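PDB 6NHX: ATP-dependent DNA ligase from Mycobacterium tuberculosis, which seals breaks in double-stranded DNA at the expense of ATP and works with Ku in error-prone non-homologous end joining. Local coordinates for residues 3-15 against 36-50. The protein carries 1 engineered substitution. Sequence-based numbering, arbitrary orientation.
Sequences FEFDNLAPMLATH and RLLVEADHGAVRLRS
F5, P10 and the chain between them lie across one face of the β-hairpin built from strands 35-42 and 45-50, closed by a type I' turn at D42-A45, in the nucleotidyltransferase domain of this ATP-dependent ligase. No strand pairing joins the two segments; apolar and CH-pi contacts and three arginines do, two of these gripping backbone carbonyls and the third an aspartate. The F5 ring is sandwiched: E40 CB sits over the ring centre, 3.4 Å from the centroid, while R49 CD makes a second CH-pi contact on the opposite face, offset toward the rim. With CG anti to the backbone N (chi1 178°), F5 directs its ring onto the hairpin, where CE1 touches L38 CB at 3.8 Å. R49, bent about its CG-CD bond, takes L8 O side-on, NE at 2.9 Å lying on a carbonyl lone pair and NH2 donating from above the carbonyl plane. D6 OD1 meets R47 NH2 at 2.9 Å, the carboxylate and guanidinium planes 89° apart; R47 NH1 also binds E40 OE2 at 2.7 Å, so one arginine bridges two acids and probably offsets their mutual repulsion. A water links D6 OD1 to R49 NH1. Towards the ATP pocket, R36, which touches the nucleotide and is salt-bridged through NE to D78, receives P10 CB over its guanidinium face. R36 closes end-on upon M11 O, NH1 at 3.0 Å and NH2 at 2.8 Å.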
loop_
_atom_site.group_PDB
_atom_site.type_symbol
_atom_site.label_atom_id
_atom_site.label_comp_id
_atom_site.label_asym_id
_atom_site.label_seq_id
_atom_site.Cartn_x
_atom_site.Cartn_y
_atom_site.Cartn_z
ATOM N N PHE A 3 24.924 3.296 13.340
ATOM C CA PHE A 3 23.649 3.656 12.736
ATOM C C PHE A 3 23.833 4.749 11.684
ATOM O O PHE A 3 24.494 5.747 11.939
ATOM C CB PHE A 3 22.669 4.129 13.808
ATOM C CG PHE A 3 21.324 4.513 13.265
ATOM C CD1 PHE A 3 20.308 3.584 13.179
ATOM C CD2 PHE A 3 21.085 5.802 12.832
ATOM C CE1 PHE A 3 19.081 3.938 12.675
ATOM C CE2 PHE A 3 19.860 6.156 12.313
ATOM C CZ PHE A 3 18.854 5.220 12.236
ATOM N N GLU A 4 23.212 4.570 10.519
ATOM C CA GLU A 4 23.344 5.526 9.423
ATOM C C GLU A 4 22.060 5.526 8.614
ATOM O O GLU A 4 21.733 4.515 7.988
ATOM C CB GLU A 4 24.504 5.136 8.514
ATOM C CG GLU A 4 25.859 5.541 9.019
ATOM C CD GLU A 4 26.892 5.502 7.925
ATOM O OE1 GLU A 4 28.031 5.060 8.191
ATOM O OE2 GLU A 4 26.557 5.907 6.790
ATOM N N PHE A 5 21.356 6.662 8.607
ATOM C CA PHE A 5 20.104 6.771 7.864
ATOM C C PHE A 5 20.301 6.448 6.386
ATOM O O PHE A 5 19.441 5.815 5.760
ATOM C CB PHE A 5 19.547 8.187 8.039
ATOM C CG PHE A 5 18.271 8.441 7.274
ATOM C CD1 PHE A 5 17.076 7.854 7.669
ATOM C CD2 PHE A 5 18.273 9.263 6.154
ATOM C CE1 PHE A 5 15.908 8.089 6.968
ATOM C CE2 PHE A 5 17.107 9.498 5.447
ATOM C CZ PHE A 5 15.928 8.918 5.853
ATOM N N ASP A 6 21.436 6.851 5.815
ATOM C CA ASP A 6 21.655 6.724 4.381
ATOM C C ASP A 6 21.974 5.303 3.943
ATOM O O ASP A 6 22.170 5.076 2.744
ATOM C CB ASP A 6 22.757 7.682 3.926
ATOM C CG ASP A 6 22.293 9.123 3.894
ATOM O OD1 ASP A 6 21.076 9.357 3.739
ATOM O OD2 ASP A 6 23.145 10.024 4.030
ATOM N N ASN A 7 22.041 4.350 4.869
ATOM C CA ASN A 7 22.149 2.935 4.532
ATOM C C ASN A 7 20.881 2.156 4.844
ATOM O O ASN A 7 20.855 0.935 4.650
ATOM C CB ASN A 7 23.325 2.296 5.278
ATOM C CG ASN A 7 24.665 2.667 4.680
ATOM O OD1 ASN A 7 24.740 3.444 3.727
ATOM N ND2 ASN A 7 25.736 2.110 5.238
ATOM N N LEU A 8 19.828 2.830 5.295
ATOM C CA LEU A 8 18.671 2.167 5.880
ATOM C C LEU A 8 17.661 1.765 4.817
ATOM O O LEU A 8 17.375 2.530 3.890
ATOM C CB LEU A 8 17.983 3.125 6.849
ATOM C CG LEU A 8 18.428 3.152 8.302
ATOM C CD1 LEU A 8 17.397 3.938 9.096
ATOM C CD2 LEU A 8 18.572 1.740 8.842
ATOM N N ALA A 9 17.100 0.568 4.980
ATOM C CA ALA A 9 15.982 0.072 4.198
ATOM C C ALA A 9 14.924 -0.474 5.147
ATOM O O ALA A 9 15.253 -0.954 6.236
ATOM C CB ALA A 9 16.428 -1.046 3.243
ATOM N N PRO A 10 13.652 -0.402 4.765
ATOM C CA PRO A 10 12.585 -0.797 5.692
ATOM C C PRO A 10 12.559 -2.297 5.943
ATOM O O PRO A 10 12.897 -3.112 5.079
ATOM C CB PRO A 10 11.305 -0.353 4.977
ATOM C CG PRO A 10 11.749 0.571 3.882
ATOM C CD PRO A 10 13.125 0.135 3.502
ATOM N N MET A 11 12.161 -2.640 7.164
ATOM C CA MET A 11 11.821 -4.005 7.531
ATOM C C MET A 11 10.485 -4.377 6.891
ATOM O O MET A 11 9.609 -3.535 6.695
ATOM C CB MET A 11 11.696 -4.060 9.053
ATOM C CG MET A 11 11.476 -5.442 9.633
ATOM S SD MET A 11 11.578 -5.372 11.433
ATOM C CE MET A 11 11.145 -7.071 11.846
ATOM N N LEU A 12 10.326 -5.657 6.564
ATOM C CA LEU A 12 9.163 -6.130 5.820
ATOM C C LEU A 12 8.458 -7.248 6.581
ATOM O O LEU A 12 9.062 -7.941 7.402
ATOM C CB LEU A 12 9.573 -6.594 4.419
ATOM C CG LEU A 12 10.235 -5.511 3.561
ATOM C CD1 LEU A 12 10.808 -6.131 2.288
ATOM C CD2 LEU A 12 9.251 -4.392 3.225
ATOM N N ALA A 13 7.161 -7.408 6.285
ATOM C CA ALA A 13 6.284 -8.356 6.965
ATOM C C ALA A 13 6.064 -9.596 6.114
ATOM O O ALA A 13 6.142 -9.561 4.886
ATOM C CB ALA A 13 4.919 -7.731 7.276
ATOM N N THR A 14 5.781 -10.692 6.786
ATOM C CA THR A 14 5.496 -11.960 6.123
ATOM C C THR A 14 3.990 -12.159 6.021
ATOM O O THR A 14 3.274 -11.977 7.011
ATOM C CB THR A 14 6.065 -13.100 6.956
ATOM O OG1 THR A 14 7.461 -12.874 7.186
ATOM C CG2 THR A 14 5.930 -14.397 6.232
ATOM N N HIS A 15 3.513 -12.553 4.845
ATOM C CA HIS A 15 2.090 -12.819 4.696
ATOM C C HIS A 15 1.674 -13.973 5.602
ATOM O O HIS A 15 2.311 -15.031 5.616
ATOM C CB HIS A 15 1.779 -13.172 3.241
ATOM C CG HIS A 15 0.330 -13.050 2.895
ATOM N ND1 HIS A 15 -0.200 -13.551 1.725
ATOM C CD2 HIS A 15 -0.704 -12.486 3.564
ATOM C CE1 HIS A 15 -1.497 -13.302 1.689
ATOM N NE2 HIS A 15 -1.828 -12.655 2.791
ATOM N N ARG A 36 5.713 3.348 1.562
ATOM C CA ARG A 36 6.581 3.241 2.727
ATOM C C ARG A 36 7.671 4.300 2.674
ATOM O O ARG A 36 8.327 4.486 1.644
ATOM C CB ARG A 36 7.222 1.855 2.725
ATOM C CG ARG A 36 8.012 1.558 3.980
ATOM C CD ARG A 36 7.095 1.229 5.139
ATOM N NE ARG A 36 7.825 0.701 6.284
ATOM C CZ ARG A 36 8.144 -0.576 6.448
ATOM N NH1 ARG A 36 7.789 -1.475 5.540
ATOM N NH2 ARG A 36 8.811 -0.957 7.525
ATOM N N LEU A 37 7.889 4.985 3.797
ATOM C CA LEU A 37 8.935 5.994 3.875
ATOM C C LEU A 37 9.720 5.847 5.166
ATOM O O LEU A 37 9.143 5.627 6.233
ATOM C CB LEU A 37 8.369 7.413 3.843
ATOM C CG LEU A 37 7.811 7.901 2.508
ATOM C CD1 LEU A 37 7.367 9.345 2.633
ATOM C CD2 LEU A 37 8.822 7.734 1.373
ATOM N N LEU A 38 11.037 5.988 5.058
ATOM C CA LEU A 38 11.893 6.267 6.204
ATOM C C LEU A 38 12.133 7.769 6.223
ATOM O O LEU A 38 12.428 8.370 5.184
ATOM C CB LEU A 38 13.220 5.505 6.110
ATOM C CG LEU A 38 13.085 3.973 6.132
ATOM C CD1 LEU A 38 14.449 3.331 5.973
ATOM C CD2 LEU A 38 12.417 3.481 7.413
ATOM N N VAL A 39 11.994 8.372 7.398
ATOM C CA VAL A 39 12.001 9.825 7.540
ATOM C C VAL A 39 13.085 10.213 8.537
ATOM O O VAL A 39 13.060 9.767 9.690
ATOM C CB VAL A 39 10.641 10.345 8.018
ATOM C CG1 VAL A 39 10.693 11.864 8.283
ATOM C CG2 VAL A 39 9.540 9.975 7.017
ATOM N N GLU A 40 14.021 11.044 8.103
ATOM C CA GLU A 40 15.031 11.608 8.984
ATOM C C GLU A 40 14.676 13.064 9.230
ATOM O O GLU A 40 14.600 13.848 8.282
ATOM C CB GLU A 40 16.408 11.520 8.334
ATOM C CG GLU A 40 17.530 12.102 9.168
ATOM C CD GLU A 40 18.773 12.261 8.344
ATOM O OE1 GLU A 40 19.712 11.472 8.544
ATOM O OE2 GLU A 40 18.800 13.162 7.477
ATOM N N ALA A 41 14.455 13.421 10.490
ATOM C CA ALA A 41 14.223 14.809 10.881
ATOM C C ALA A 41 15.408 15.302 11.703
ATOM O O ALA A 41 15.743 14.694 12.723
ATOM C CB ALA A 41 12.938 14.895 11.706
ATOM N N ASP A 42 16.031 16.396 11.259
ATOM C CA ASP A 42 17.167 16.986 11.955
ATOM C C ASP A 42 17.148 18.484 11.696
ATOM O O ASP A 42 16.999 18.906 10.545
ATOM C CB ASP A 42 18.480 16.402 11.426
ATOM C CG ASP A 42 19.659 16.678 12.347
ATOM O OD1 ASP A 42 19.439 17.142 13.485
ATOM O OD2 ASP A 42 20.805 16.428 11.928
ATOM N N HIS A 43 17.296 19.277 12.760
ATOM C CA HIS A 43 17.359 20.739 12.650
ATOM C C HIS A 43 16.150 21.298 11.905
ATOM O O HIS A 43 16.257 22.233 11.106
ATOM C CB HIS A 43 18.678 21.203 12.030
ATOM C CG HIS A 43 19.827 21.198 12.991
ATOM N ND1 HIS A 43 20.517 20.051 13.320
ATOM C CD2 HIS A 43 20.397 22.198 13.706
ATOM C CE1 HIS A 43 21.466 20.344 14.191
ATOM N NE2 HIS A 43 21.415 21.641 14.442
ATOM N N GLY A 44 14.983 20.713 12.173
ATOM C CA GLY A 44 13.756 21.111 11.519
ATOM C C GLY A 44 13.627 20.686 10.073
ATOM O O GLY A 44 12.573 20.922 9.471
ATOM N N ALA A 45 14.655 20.072 9.496
ATOM C CA ALA A 45 14.639 19.654 8.105
ATOM C C ALA A 45 14.353 18.163 8.010
ATOM O O ALA A 45 14.724 17.378 8.886
ATOM C CB ALA A 45 15.971 19.964 7.422
ATOM N N VAL A 46 13.692 17.779 6.926
ATOM C CA VAL A 46 13.269 16.401 6.716
ATOM C C VAL A 46 13.960 15.853 5.476
ATOM O O VAL A 46 14.113 16.562 4.476
ATOM C CB VAL A 46 11.733 16.312 6.586
ATOM C CG1 VAL A 46 11.322 15.026 5.933
ATOM C CG2 VAL A 46 11.083 16.420 7.944
ATOM N N ARG A 47 14.383 14.589 5.548
ATOM C CA ARG A 47 14.875 13.839 4.400
ATOM C C ARG A 47 14.160 12.498 4.351
ATOM O O ARG A 47 13.812 11.925 5.390
ATOM C CB ARG A 47 16.381 13.614 4.477
ATOM C CG ARG A 47 17.151 14.920 4.513
ATOM C CD ARG A 47 18.623 14.705 4.753
ATOM N NE ARG A 47 19.251 13.903 3.709
ATOM C CZ ARG A 47 19.880 12.758 3.935
ATOM N NH1 ARG A 47 19.950 12.272 5.165
ATOM N NH2 ARG A 47 20.441 12.096 2.934
ATOM N N LEU A 48 13.935 11.998 3.131
ATOM C CA LEU A 48 13.056 10.855 2.912
ATOM C C LEU A 48 13.746 9.772 2.096
ATOM O O LEU A 48 14.457 10.064 1.129
ATOM C CB LEU A 48 11.787 11.292 2.184
ATOM C CG LEU A 48 10.999 12.442 2.813
ATOM C CD1 LEU A 48 9.870 12.864 1.889
ATOM C CD2 LEU A 48 10.446 12.052 4.174
ATOM N N ARG A 49 13.507 8.518 2.473
ATOM C CA ARG A 49 13.985 7.369 1.719
ATOM C C ARG A 49 12.806 6.467 1.402
ATOM O O ARG A 49 11.990 6.172 2.281
ATOM C CB ARG A 49 15.036 6.586 2.515
ATOM C CG ARG A 49 16.385 7.259 2.546
ATOM C CD ARG A 49 17.326 6.572 3.523
ATOM N NE ARG A 49 17.767 5.274 3.023
ATOM C CZ ARG A 49 18.744 5.106 2.136
ATOM N NH1 ARG A 49 19.395 6.160 1.657
ATOM N NH2 ARG A 49 19.077 3.889 1.733
ATOM N N SER A 50 12.714 6.038 0.148
ATOM C CA SER A 50 11.653 5.135 -0.263
ATOM C C SER A 50 12.035 3.700 0.075
ATOM O O SER A 50 13.132 3.416 0.564
ATOM C CB SER A 50 11.386 5.277 -1.759
ATOM O OG SER A 50 12.518 4.871 -2.508
HETATM O O HOH W 1 18.987 9.127 2.128
HETATM O O HOH W 2 15.449 2.240 1.933
#